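Local coordinates for protein phenylalanine ammonia-lyase (Rhodosporidium toruloides, PDB 1Y2M) that catalyses the non-oxidative deamination of L-phenylalanine and L-tyrosine to trans-cinnamate and p-coumarate as a homotetramer, at residues G70-A75 with M169-N174; A75-R80 with A282-H287; V82-S87 with V183-L188; N158-E163 with T272-S277; M278-L283 with A384-E389. All coordinates share one frame; numbering follows the deposited sequence.

Helix 273-303 ties most of the set together: it carries one side of interactions 2, 4 and 5, and Thr280 on it packs against Val72 of interaction 1. Helix 69-77 is shared by interactions 1 and 2, whose centres lie about 10 Å apart, and helix 162-176 by interactions 1 and 4. Interaction 3 has its centre about 35 Å from that of the chain and reaches interaction 1 through Val84 and Val173. Two polar joints cross between contacts: Arg77 with Glu163, and Thr272 with Glu389. In interaction 4 the side chain of Val274 is about 11 Å from that of Asn270, which probably binds cinnamate; Arg172 of interaction 1 is hydrogen-bonded to Asn270 O.

Interaction 1 (G70-A75 with M169-N174); sequences GDVVSA and MTIRVN
Ile171 and Thr170 of helix 162-176 pack against Val72 and Ala75 of helix 69-77, a buried helix-helix contact in the mainly alpha-helical PAL/histidase fold. From CB, the Ile171 side chain divides into two branches that serve different neighbours. CG1 lies anti to the carbonyl carbon (chi1 -66°) and heads for helix 69-77, where Ile171 CG1 touches Val72 CG2 at 4.1 Å. The two side chains meet at a slant, one methyl of the valine against the middle of the longer isoleucine branch. Further out, Ile171 CD1 passes beyond this contact and ends 3.6 Å from Ser277 N, on the backbone of helix 273-303. The other branch, Ile171 CG2, rests on the methyl of Ala273. Val72 is likewise shared, since its CG1 packs on Thr280 CG2, so three helices meet around this pair. Next to Ile171 in sequence, Thr170 sets OG1 against Ala75, one turn on from Val72. The approach is van der Waals contact with a methyl; the polar partner of the hydroxyl is Arg166 O, in its own helix. Ala75 CB stands 3.6 Å from Thr170 OG1 and 4.1 Å from Thr170 CG2.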
# COMPACT_ATOMS: atom_id res chain seq x y z
N GLY B 70 19.51 -23.87 -7.92
CA GLY B 70 19.07 -25.26 -7.79
C GLY B 70 19.85 -26.01 -6.72
O GLY B 70 19.26 -26.79 -5.97
N ASP B 71 21.17 -25.77 -6.65
CA ASP B 71 22.03 -26.38 -5.63
C ASP B 71 21.57 -25.96 -4.25
O ASP B 71 21.48 -26.80 -3.33
CB ASP B 71 23.45 -25.88 -5.75
CG ASP B 71 24.22 -26.41 -6.94
OD1 ASP B 71 23.98 -27.56 -7.39
OD2 ASP B 71 25.17 -25.67 -7.38
N VAL B 72 21.27 -24.66 -4.10
CA VAL B 72 20.83 -24.14 -2.79
C VAL B 72 19.56 -24.86 -2.33
O VAL B 72 19.47 -25.35 -1.19
CB VAL B 72 20.62 -22.61 -2.81
CG1 VAL B 72 19.88 -22.15 -1.56
CG2 VAL B 72 21.96 -21.84 -2.99
N VAL B 73 18.60 -24.95 -3.24
CA VAL B 73 17.34 -25.63 -2.91
C VAL B 73 17.61 -27.11 -2.56
O VAL B 73 17.05 -27.64 -1.62
CB VAL B 73 16.34 -25.54 -4.05
CG1 VAL B 73 15.05 -26.37 -3.72
CG2 VAL B 73 15.95 -24.09 -4.29
N SER B 74 18.49 -27.77 -3.31
CA SER B 74 18.80 -29.19 -2.99
C SER B 74 19.35 -29.38 -1.59
O SER B 74 18.99 -30.32 -0.88
CB SER B 74 19.73 -29.82 -4.01
OG SER B 74 21.03 -29.22 -4.06
N ALA B 75 20.23 -28.46 -1.17
CA ALA B 75 20.82 -28.55 0.19
C ALA B 75 19.78 -28.17 1.24
O ALA B 75 19.68 -28.80 2.27
CB ALA B 75 21.99 -27.62 0.27
N MSE B 169 22.88 -21.60 6.00
CA MSE B 169 24.18 -22.18 6.36
C MSE B 169 24.99 -22.51 5.13
O MSE B 169 26.21 -22.32 5.13
CB MSE B 169 24.04 -23.39 7.27
CG MSE B 169 23.41 -22.98 8.57
SE MSE B 169 23.60 -24.44 9.94
CE MSE B 169 22.13 -25.67 9.30
N THR B 170 24.33 -22.99 4.08
CA THR B 170 24.99 -23.39 2.85
C THR B 170 25.63 -22.15 2.18
O THR B 170 26.80 -22.13 1.75
CB THR B 170 23.99 -24.04 1.88
OG1 THR B 170 23.40 -25.20 2.50
CG2 THR B 170 24.63 -24.45 0.63
N ILE B 171 24.80 -21.10 2.03
CA ILE B 171 25.26 -19.86 1.37
C ILE B 171 26.34 -19.23 2.24
O ILE B 171 27.34 -18.73 1.74
CB ILE B 171 24.09 -18.88 1.14
CG1 ILE B 171 23.12 -19.47 0.12
CG2 ILE B 171 24.54 -17.48 0.82
CD1 ILE B 171 21.77 -18.73 0.06
N ARG B 172 26.15 -19.26 3.55
CA ARG B 172 27.15 -18.67 4.45
C ARG B 172 28.51 -19.33 4.23
O ARG B 172 29.52 -18.63 4.11
CB ARG B 172 26.74 -18.83 5.92
CG ARG B 172 27.81 -18.38 6.90
CD ARG B 172 28.59 -17.19 6.29
NE ARG B 172 28.15 -16.00 6.86
CZ ARG B 172 28.32 -14.76 6.42
NH1 ARG B 172 28.96 -14.38 5.30
NH2 ARG B 172 27.81 -13.86 7.18
N VAL B 173 28.55 -20.66 4.16
CA VAL B 173 29.80 -21.35 3.91
C VAL B 173 30.41 -20.93 2.57
O VAL B 173 31.60 -20.62 2.48
CB VAL B 173 29.66 -22.89 3.98
CG1 VAL B 173 30.92 -23.59 3.52
CG2 VAL B 173 29.29 -23.33 5.41
N ASN B 174 29.60 -20.97 1.53
CA ASN B 174 30.10 -20.63 0.22
C ASN B 174 30.71 -19.25 0.23
O ASN B 174 31.80 -19.07 -0.31
CB ASN B 174 28.98 -20.69 -0.81
CG ASN B 174 29.49 -20.59 -2.24
OD1 ASN B 174 30.13 -21.50 -2.74
ND2 ASN B 174 29.16 -19.47 -2.92

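Interaction 2 (A75-R80 with A282-H287); sequences AARKGR and ALHDAH
Arg77 and Asp285 approach from opposite directions and form an end-on, bidentate salt bridge. Arg77 NH1 donates to Asp285 OD1 over 2.8 Å, almost straight at 174°, and Arg77 NH2 donates to Asp285 OD2 over 3.0 Å. Both oxygens are approached on their syn sides, and the guanidinium and carboxylate planes are only 15° apart, so the two flat groups form a nearly coplanar pair. The arginine chain, extended from CG to NE, gives the reach that this requires, for the backbones are well separated here. Its third nitrogen is occupied as well: Arg77 NE forms a salt bridge with Glu163 OE1, which sets the cation between two carboxylates. Glu163 OE2 lies 3.0 Å from Arg77 NH2, the nitrogen already bonded to Asp285 OD2. In the fold, the pair links the C-terminal part of helix 69-77 to the interior of the long helix 273-303. Asp285 OD1 accepts a second hydrogen bond, from His284 ND1, at 2.9 Å, on its anti side and with the acceptor close to the imidazole plane. Two donors therefore grip OD1 from its syn and anti sides. An alanine in place of Asp285 would probably leave Arg77 NH1 and His284 ND1 without their acceptor and allow the imidazole to turn. Elsewhere on the ring, His284 CD2 packs on Val73 CG2.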
# COMPACT_ATOMS: atom_id res chain seq x y z
N ALA B 75 20.23 -28.46 -1.17
CA ALA B 75 20.82 -28.55 0.19
C ALA B 75 19.78 -28.17 1.24
O ALA B 75 19.68 -28.80 2.27
CB ALA B 75 21.99 -27.62 0.27
N ALA B 76 18.99 -27.13 0.96
CA ALA B 76 18.01 -26.64 1.94
C ALA B 76 16.86 -27.62 2.18
O ALA B 76 16.47 -27.86 3.33
CB ALA B 76 17.42 -25.32 1.50
N ARG B 77 16.28 -28.12 1.08
CA ARG B 77 15.07 -28.97 1.11
C ARG B 77 15.24 -30.45 0.93
O ARG B 77 14.36 -31.24 1.34
CB ARG B 77 14.17 -28.55 -0.01
CG ARG B 77 13.51 -27.27 0.25
CD ARG B 77 12.27 -27.13 -0.70
NE ARG B 77 11.61 -25.89 -0.35
CZ ARG B 77 10.95 -25.10 -1.18
NH1 ARG B 77 10.85 -25.37 -2.48
NH2 ARG B 77 10.41 -24.00 -0.70
N LYS B 78 16.29 -30.87 0.24
CA LYS B 78 16.42 -32.29 -0.14
C LYS B 78 17.52 -33.07 0.57
O LYS B 78 17.85 -34.21 0.18
CB LYS B 78 16.62 -32.44 -1.65
CG LYS B 78 15.67 -31.66 -2.53
CD LYS B 78 14.30 -32.23 -2.50
CE LYS B 78 13.38 -31.53 -3.49
NZ LYS B 78 12.17 -32.34 -3.66
N GLY B 79 18.08 -32.49 1.62
CA GLY B 79 19.09 -33.17 2.41
C GLY B 79 20.39 -33.50 1.71
O GLY B 79 21.14 -34.37 2.16
N ARG B 80 20.71 -32.79 0.64
CA ARG B 80 21.93 -33.05 -0.07
C ARG B 80 23.15 -32.78 0.77
O ARG B 80 23.18 -31.74 1.45
CB ARG B 80 22.04 -32.14 -1.27
CG ARG B 80 23.21 -32.50 -2.17
CD ARG B 80 23.11 -31.62 -3.34
NE ARG B 80 24.16 -31.85 -4.34
CZ ARG B 80 24.33 -31.04 -5.37
NH1 ARG B 80 23.50 -30.00 -5.56
NH2 ARG B 80 25.32 -31.28 -6.22
N ALA B 282 11.92 -18.93 -2.38
CA ALA B 282 10.71 -18.26 -2.88
C ALA B 282 10.73 -18.08 -4.40
O ALA B 282 9.71 -18.27 -5.09
CB ALA B 282 10.52 -16.96 -2.16
N LEU B 283 11.90 -17.76 -4.94
CA LEU B 283 11.99 -17.62 -6.39
C LEU B 283 11.82 -18.95 -7.10
O LEU B 283 11.10 -19.04 -8.10
CB LEU B 283 13.33 -17.01 -6.77
CG LEU B 283 13.47 -16.80 -8.29
CD1 LEU B 283 12.38 -15.90 -8.85
CD2 LEU B 283 14.83 -16.20 -8.61
N HIS B 284 12.47 -19.99 -6.57
CA HIS B 284 12.23 -21.35 -7.08
C HIS B 284 10.74 -21.67 -7.16
O HIS B 284 10.24 -22.10 -8.22
CB HIS B 284 12.97 -22.34 -6.18
CG HIS B 284 12.65 -23.78 -6.41
ND1 HIS B 284 11.50 -24.37 -5.92
CD2 HIS B 284 13.38 -24.78 -6.98
CE1 HIS B 284 11.53 -25.67 -6.23
NE2 HIS B 284 12.65 -25.94 -6.86
N ASP B 285 10.02 -21.37 -6.09
CA ASP B 285 8.61 -21.75 -6.06
C ASP B 285 7.80 -20.90 -7.03
O ASP B 285 6.88 -21.39 -7.69
CB ASP B 285 8.10 -21.66 -4.62
CG ASP B 285 8.66 -22.75 -3.71
OD1 ASP B 285 9.26 -23.74 -4.17
OD2 ASP B 285 8.46 -22.61 -2.49
N ALA B 286 8.17 -19.62 -7.13
CA ALA B 286 7.49 -18.68 -8.03
C ALA B 286 7.66 -19.12 -9.45
O ALA B 286 6.75 -19.00 -10.26
CB ALA B 286 8.01 -17.27 -7.82
N HIS B 287 8.84 -19.62 -9.81
CA HIS B 287 9.04 -20.07 -11.21
C HIS B 287 8.04 -21.16 -11.56
O HIS B 287 7.48 -21.23 -12.66
CB HIS B 287 10.42 -20.66 -11.40
CG HIS B 287 11.54 -19.66 -11.53
ND1 HIS B 287 11.52 -18.60 -12.41
CD2 HIS B 287 12.78 -19.65 -10.96
CE1 HIS B 287 12.68 -17.95 -12.33
NE2 HIS B 287 13.46 -18.58 -11.46

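Interaction 3 (V82-S87 with V183-L188); sequences VRVKDS and VRLVVL
Val84, at the end of one strand of a small two-stranded parallel sheet, packs on the first turn of helix 185-197 through Leu185 and Leu188. These leucines stand three residues apart and so project from neighbouring positions on one helix flank, where the valine meets both. Its two methyls share the work. Val84 CG1, placed anti to the backbone N (chi1 176°), touches Leu185 CD1 at 4.1 Å. Val84 CG2 also lies 4.1 Å from Leu185 CD1, so that this leucine methyl bridges the fork of the valine. The same CG2 reaches Leu188 at the base of its side chain, Val84 CG2 standing 4.1 Å from Leu188 CB. The contact is wholly apolar, with no hydrogen bond between the segments. Leu185 brings its end closer than its base because CG lies anti to the backbone N (chi1 -176°), which swings the branched end out from the helix toward the valine. Around the trio, Ile90 and Ile94 of helix 88-107 add further apolar surface, and Val173 of helix 162-176 packs its CG1 on Val84 CG2. Just past the strand, Asp86 centres an inverse gamma turn, and Ser87 OG then caps helix 88-107 by accepting from Ile90 N. Strand 82-84 pairs by backbone bonds with strand 60-62, and helix 69-77 connects the two: a beta-alpha-beta crossover, here with helix 185-197 packed against its second strand.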
# COMPACT_ATOMS: atom_id res chain seq x y z
N VAL B 82 26.76 -31.48 1.88
CA VAL B 82 27.44 -30.24 1.50
C VAL B 82 28.83 -30.28 2.12
O VAL B 82 29.00 -30.68 3.28
CB VAL B 82 26.65 -29.00 2.00
CG1 VAL B 82 27.40 -27.71 1.73
CG2 VAL B 82 25.28 -28.97 1.40
N ARG B 83 29.84 -29.91 1.34
CA ARG B 83 31.19 -29.72 1.88
C ARG B 83 31.94 -28.60 1.16
O ARG B 83 31.68 -28.28 0.00
CB ARG B 83 31.99 -31.04 1.78
CG ARG B 83 31.56 -32.15 2.75
CD ARG B 83 32.18 -33.51 2.41
NE ARG B 83 32.66 -34.28 3.56
CZ ARG B 83 33.76 -33.99 4.26
NH1 ARG B 83 34.50 -32.91 3.97
NH2 ARG B 83 34.13 -34.76 5.29
N VAL B 84 32.89 -28.00 1.85
CA VAL B 84 33.87 -27.16 1.18
C VAL B 84 34.65 -28.02 0.21
O VAL B 84 35.14 -29.08 0.56
CB VAL B 84 34.84 -26.50 2.17
CG1 VAL B 84 35.90 -25.72 1.43
CG2 VAL B 84 34.08 -25.60 3.12
N LYS B 85 34.82 -27.54 -1.01
CA LYS B 85 35.54 -28.29 -2.02
C LYS B 85 36.87 -28.80 -1.48
O LYS B 85 37.63 -28.07 -0.85
CB LYS B 85 35.77 -27.44 -3.26
CG LYS B 85 36.46 -28.22 -4.35
CD LYS B 85 36.27 -27.62 -5.71
CE LYS B 85 37.07 -28.38 -6.77
NZ LYS B 85 38.10 -27.48 -7.33
N ASP B 86 37.13 -30.08 -1.76
CA ASP B 86 38.34 -30.77 -1.34
C ASP B 86 39.41 -30.34 -2.33
O ASP B 86 39.65 -31.00 -3.35
CB ASP B 86 38.06 -32.28 -1.39
CG ASP B 86 39.17 -33.12 -0.80
OD1 ASP B 86 38.98 -34.36 -0.67
OD2 ASP B 86 40.24 -32.57 -0.47
N SER B 87 40.04 -29.20 -2.05
CA SER B 87 41.01 -28.60 -2.97
C SER B 87 42.08 -27.85 -2.18
O SER B 87 41.77 -27.11 -1.26
CB SER B 87 40.30 -27.66 -3.93
OG SER B 87 41.02 -26.47 -4.14
N VAL B 183 37.90 -16.27 8.09
CA VAL B 183 37.26 -17.26 8.95
C VAL B 183 37.91 -18.62 8.69
O VAL B 183 38.06 -19.02 7.52
CB VAL B 183 35.75 -17.32 8.67
CG1 VAL B 183 35.09 -18.42 9.51
CG2 VAL B 183 35.06 -15.93 8.97
N ARG B 184 38.29 -19.34 9.74
CA ARG B 184 38.97 -20.62 9.56
C ARG B 184 38.12 -21.70 8.91
O ARG B 184 36.90 -21.77 9.08
CB ARG B 184 39.47 -21.18 10.87
CG ARG B 184 40.50 -20.33 11.64
CD ARG B 184 40.65 -20.87 13.06
NE ARG B 184 39.43 -20.60 13.81
CZ ARG B 184 38.96 -21.31 14.84
NH1 ARG B 184 39.63 -22.34 15.33
NH2 ARG B 184 37.82 -20.93 15.41
N LEU B 185 38.80 -22.60 8.22
CA LEU B 185 38.16 -23.74 7.62
C LEU B 185 37.41 -24.58 8.65
O LEU B 185 36.30 -25.04 8.36
CB LEU B 185 39.19 -24.61 6.92
CG LEU B 185 38.65 -25.81 6.17
CD1 LEU B 185 37.70 -25.38 5.07
CD2 LEU B 185 39.82 -26.64 5.61
N VAL B 186 37.97 -24.75 9.84
CA VAL B 186 37.30 -25.51 10.87
C VAL B 186 35.90 -24.96 11.22
O VAL B 186 34.97 -25.73 11.55
CB VAL B 186 38.18 -25.64 12.12
CG1 VAL B 186 38.38 -24.33 12.79
CG2 VAL B 186 37.59 -26.64 13.06
N VAL B 187 35.75 -23.64 11.14
CA VAL B 187 34.47 -22.99 11.37
C VAL B 187 33.48 -23.34 10.23
O VAL B 187 32.28 -23.61 10.46
CB VAL B 187 34.64 -21.46 11.52
CG1 VAL B 187 33.30 -20.74 11.56
CG2 VAL B 187 35.43 -21.16 12.74
N LEU B 188 33.96 -23.31 8.99
CA LEU B 188 33.11 -23.62 7.87
C LEU B 188 32.69 -25.07 7.94
O LEU B 188 31.51 -25.41 7.72
CB LEU B 188 33.82 -23.35 6.52
CG LEU B 188 34.40 -21.94 6.36
CD1 LEU B 188 34.82 -21.80 4.86
CD2 LEU B 188 33.50 -20.86 6.81

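Interaction 4 (N158-E163 with T272-S277); sequences NSLPLE and TAVSAS
With CG of Leu160 anti to the carbonyl carbon (chi1 -82°) and the chain then running on extended to CD1, the leucine points one methyl at Val274, whose CG1 stands anti to its own backbone N (chi1 178°). The two methyls, Leu160 CD1 and Val274 CG1, come to 3.8 Å. The remaining methyls of the two forks stand back: Leu160 CD2 is 4.9 Å from Val274 CG1, and Val274 CG2 is 5.2 Å from Leu160 CD1. Each side chain thus offers one branch to the other, and the backbones stay well apart, with Leu160 CA 9.5 Å from Val274 CA. This single apolar touch joins the loop leading into helix 162-176 to the first turn of helix 273-303, and the contact brings together the N-terminal parts of two helices of the PAL/histidase fold. At the start of helix 273-303, Ser275 N is bound by Asp214 OD2, from the residue following Gly213, one end of the 5-imidazolinone cross-link. Farther along, Ser277 OG lies 4.1 Å from Glu163 O, too long for a bond, and is hydrogen-bonded to Val164 O, the next carbonyl in line. At the other end of the loop, the second subunit approaches: Asn158 ND2 is hydrogen-bonded to Tyr699 OH of that subunit, and Ser159 O to its Arg154 NH2.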
# COMPACT_ATOMS: atom_id res chain seq x y z
N ASN B 158 7.03 -18.65 15.68
CA ASN B 158 8.02 -17.56 15.84
C ASN B 158 9.47 -17.92 15.50
O ASN B 158 10.38 -17.19 15.88
CB ASN B 158 7.96 -17.01 17.26
CG ASN B 158 6.79 -16.09 17.46
OD1 ASN B 158 6.37 -15.46 16.48
ND2 ASN B 158 6.27 -15.97 18.68
N SER B 159 9.65 -19.05 14.82
CA SER B 159 10.99 -19.46 14.36
C SER B 159 11.05 -19.59 12.86
O SER B 159 10.04 -19.78 12.19
CB SER B 159 11.36 -20.81 14.96
OG SER B 159 10.59 -21.86 14.40
N LEU B 160 12.25 -19.41 12.34
CA LEU B 160 12.46 -19.49 10.91
C LEU B 160 12.29 -20.95 10.48
O LEU B 160 12.71 -21.91 11.17
CB LEU B 160 13.85 -19.04 10.48
CG LEU B 160 14.18 -17.57 10.31
CD1 LEU B 160 15.69 -17.47 10.04
CD2 LEU B 160 13.35 -16.94 9.20
N PRO B 161 11.68 -21.15 9.29
CA PRO B 161 11.60 -22.50 8.78
C PRO B 161 12.96 -23.20 8.69
O PRO B 161 13.96 -22.57 8.31
CB PRO B 161 11.03 -22.31 7.38
CG PRO B 161 10.23 -21.02 7.49
CD PRO B 161 11.00 -20.18 8.41
N LEU B 162 12.95 -24.49 8.96
CA LEU B 162 14.20 -25.26 9.01
C LEU B 162 14.92 -25.14 7.62
O LEU B 162 16.15 -24.99 7.54
CB LEU B 162 13.96 -26.73 9.40
CG LEU B 162 13.32 -26.85 10.80
CD1 LEU B 162 13.06 -28.34 11.01
CD2 LEU B 162 14.19 -26.26 11.86
N GLU B 163 14.16 -25.21 6.53
CA GLU B 163 14.77 -25.16 5.19
C GLU B 163 15.51 -23.83 4.96
O GLU B 163 16.54 -23.78 4.28
CB GLU B 163 13.75 -25.41 4.05
CG GLU B 163 12.63 -24.42 3.96
CD GLU B 163 11.68 -24.62 2.76
OE1 GLU B 163 11.47 -25.77 2.38
OE2 GLU B 163 11.17 -23.63 2.15
N THR B 272 24.27 -11.62 4.11
CA THR B 272 22.95 -11.64 3.56
C THR B 272 22.41 -13.08 3.40
O THR B 272 21.40 -13.31 2.75
CB THR B 272 22.90 -10.94 2.19
OG1 THR B 272 23.57 -11.75 1.21
CG2 THR B 272 23.52 -9.58 2.25
N ALA B 273 23.07 -14.06 4.02
CA ALA B 273 22.73 -15.46 3.74
C ALA B 273 21.32 -15.88 4.07
O ALA B 273 20.77 -16.78 3.45
CB ALA B 273 23.72 -16.39 4.39
N VAL B 274 20.71 -15.30 5.11
CA VAL B 274 19.40 -15.76 5.52
C VAL B 274 18.34 -15.25 4.54
O VAL B 274 17.53 -16.01 4.03
CB VAL B 274 19.11 -15.32 6.94
CG1 VAL B 274 17.71 -15.77 7.36
CG2 VAL B 274 20.20 -15.85 7.92
N SER B 275 18.38 -13.96 4.25
CA SER B 275 17.45 -13.43 3.24
C SER B 275 17.70 -14.03 1.86
O SER B 275 16.74 -14.36 1.15
CB SER B 275 17.54 -11.91 3.18
OG SER B 275 18.88 -11.52 3.00
N ALA B 276 18.97 -14.21 1.48
CA ALA B 276 19.26 -14.87 0.19
C ALA B 276 18.70 -16.32 0.18
O ALA B 276 18.20 -16.81 -0.86
CB ALA B 276 20.73 -14.86 -0.08
N SER B 277 18.85 -17.02 1.29
CA SER B 277 18.31 -18.37 1.36
C SER B 277 16.79 -18.34 1.13
O SER B 277 16.23 -19.03 0.26
CB SER B 277 18.57 -18.97 2.72
OG SER B 277 17.91 -20.22 2.76

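Interaction 5 (M278-L283 with A384-E389); sequences MATLAL and AVLTIE
Leu386 drives its isobutyl end between Ala279 and Leu283, and its CD1 methyl meets both of them. That methyl lies over the backbone of helix 273-303, Leu386 CD1 being 3.5 Å from Ala279 O and at the same time 3.9 Å from Ala279 CB. Leu386 CD2 lies 4.1 Å from Ala279 CB, so both methyls of the fork face that CB. Leu283 runs alongside Leu386 with the opposite heading, and the two overlap at their sides: Leu283 CD2 is 3.9 Å from Leu386 CD1, and Leu283 CB is 4.1 Å from the same methyl. CG of Leu386 is anti to the carbonyl carbon (chi1 -74°) and CD1 continues the extended chain, which gives the methyl the depth to reach the facing backbone. The contact is helix-helix packing inside the helical core of the family: the short segments run roughly antiparallel, 146° between their directions, with axes 10.5 Å apart at closest approach. Thr280 flanks the leucine, its N 3.9 Å from Leu386 CD1, while its hydroxyl is hydrogen-bonded to Ala276 O. Val418 and Met422 of helix 416-443 also touch Ala279. One turn past Leu386, Glu389 turns to a third subunit, where Arg320 and His322 of that neighbouring chain both engage its OE1.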
# COMPACT_ATOMS: atom_id res chain seq x y z
N MSE B 278 16.08 -17.58 1.95
CA MSE B 278 14.62 -17.57 1.82
C MSE B 278 14.14 -17.07 0.46
O MSE B 278 13.15 -17.58 -0.11
CB MSE B 278 13.96 -16.75 2.92
CG MSE B 278 12.49 -17.04 2.99
SE MSE B 278 11.74 -16.41 4.69
CE MSE B 278 10.12 -17.65 4.79
N ALA B 279 14.84 -16.06 -0.05
CA ALA B 279 14.58 -15.52 -1.36
C ALA B 279 14.79 -16.56 -2.47
O ALA B 279 14.03 -16.60 -3.44
CB ALA B 279 15.40 -14.25 -1.60
N THR B 280 15.85 -17.37 -2.37
CA THR B 280 16.10 -18.41 -3.36
C THR B 280 14.98 -19.43 -3.37
O THR B 280 14.48 -19.81 -4.43
CB THR B 280 17.44 -19.12 -3.09
OG1 THR B 280 18.52 -18.20 -3.27
CG2 THR B 280 17.57 -20.28 -4.00
N LEU B 281 14.53 -19.87 -2.19
CA LEU B 281 13.42 -20.81 -2.09
C LEU B 281 12.16 -20.20 -2.69
O LEU B 281 11.40 -20.89 -3.40
CB LEU B 281 13.24 -21.21 -0.64
CG LEU B 281 14.46 -22.01 -0.13
CD1 LEU B 281 14.44 -22.01 1.38
CD2 LEU B 281 14.46 -23.45 -0.64
N ALA B 282 11.92 -18.93 -2.38
CA ALA B 282 10.71 -18.26 -2.88
C ALA B 282 10.73 -18.08 -4.40
O ALA B 282 9.71 -18.27 -5.09
CB ALA B 282 10.52 -16.96 -2.16
N LEU B 283 11.90 -17.76 -4.94
CA LEU B 283 11.99 -17.62 -6.39
C LEU B 283 11.82 -18.95 -7.10
O LEU B 283 11.10 -19.04 -8.10
CB LEU B 283 13.33 -17.01 -6.77
CG LEU B 283 13.47 -16.80 -8.29
CD1 LEU B 283 12.38 -15.90 -8.85
CD2 LEU B 283 14.83 -16.20 -8.61
N ALA B 384 18.94 -13.96 -12.12
CA ALA B 384 20.32 -13.52 -12.35
C ALA B 384 20.89 -12.84 -11.10
O ALA B 384 22.04 -13.10 -10.72
CB ALA B 384 20.36 -12.60 -13.51
N VAL B 385 20.08 -12.01 -10.45
CA VAL B 385 20.53 -11.28 -9.23
C VAL B 385 20.87 -12.26 -8.10
O VAL B 385 21.95 -12.21 -7.45
CB VAL B 385 19.48 -10.22 -8.82
CG1 VAL B 385 19.84 -9.61 -7.50
CG2 VAL B 385 19.31 -9.21 -9.91
N LEU B 386 19.93 -13.15 -7.79
CA LEU B 386 20.09 -14.05 -6.65
C LEU B 386 21.20 -15.06 -6.93
O LEU B 386 21.86 -15.51 -6.00
CB LEU B 386 18.79 -14.78 -6.34
CG LEU B 386 17.68 -13.99 -5.66
CD1 LEU B 386 16.51 -14.88 -5.29
CD2 LEU B 386 18.24 -13.30 -4.41
N THR B 387 21.44 -15.39 -8.19
CA THR B 387 22.54 -16.30 -8.48
C THR B 387 23.88 -15.69 -8.05
O THR B 387 24.74 -16.34 -7.42
CB THR B 387 22.57 -16.70 -9.96
OG1 THR B 387 21.38 -17.45 -10.27
CG2 THR B 387 23.77 -17.59 -10.26
N ILE B 388 24.08 -14.43 -8.39
CA ILE B 388 25.31 -13.72 -7.96
C ILE B 388 25.31 -13.60 -6.44
O ILE B 388 26.36 -13.83 -5.79
CB ILE B 388 25.42 -12.35 -8.62
CG1 ILE B 388 25.79 -12.54 -10.08
CG2 ILE B 388 26.51 -11.51 -7.93
CD1 ILE B 388 25.83 -11.29 -10.89
N GLU B 389 24.16 -13.25 -5.87
CA GLU B 389 24.12 -12.99 -4.42
C GLU B 389 24.39 -14.26 -3.63
O GLU B 389 25.18 -14.25 -2.70
CB GLU B 389 22.77 -12.34 -4.04
CG GLU B 389 22.68 -11.88 -2.60
CD GLU B 389 23.52 -10.69 -2.26
OE1 GLU B 389 24.22 -10.21 -3.15
OE2 GLU B 389 23.46 -10.27 -1.08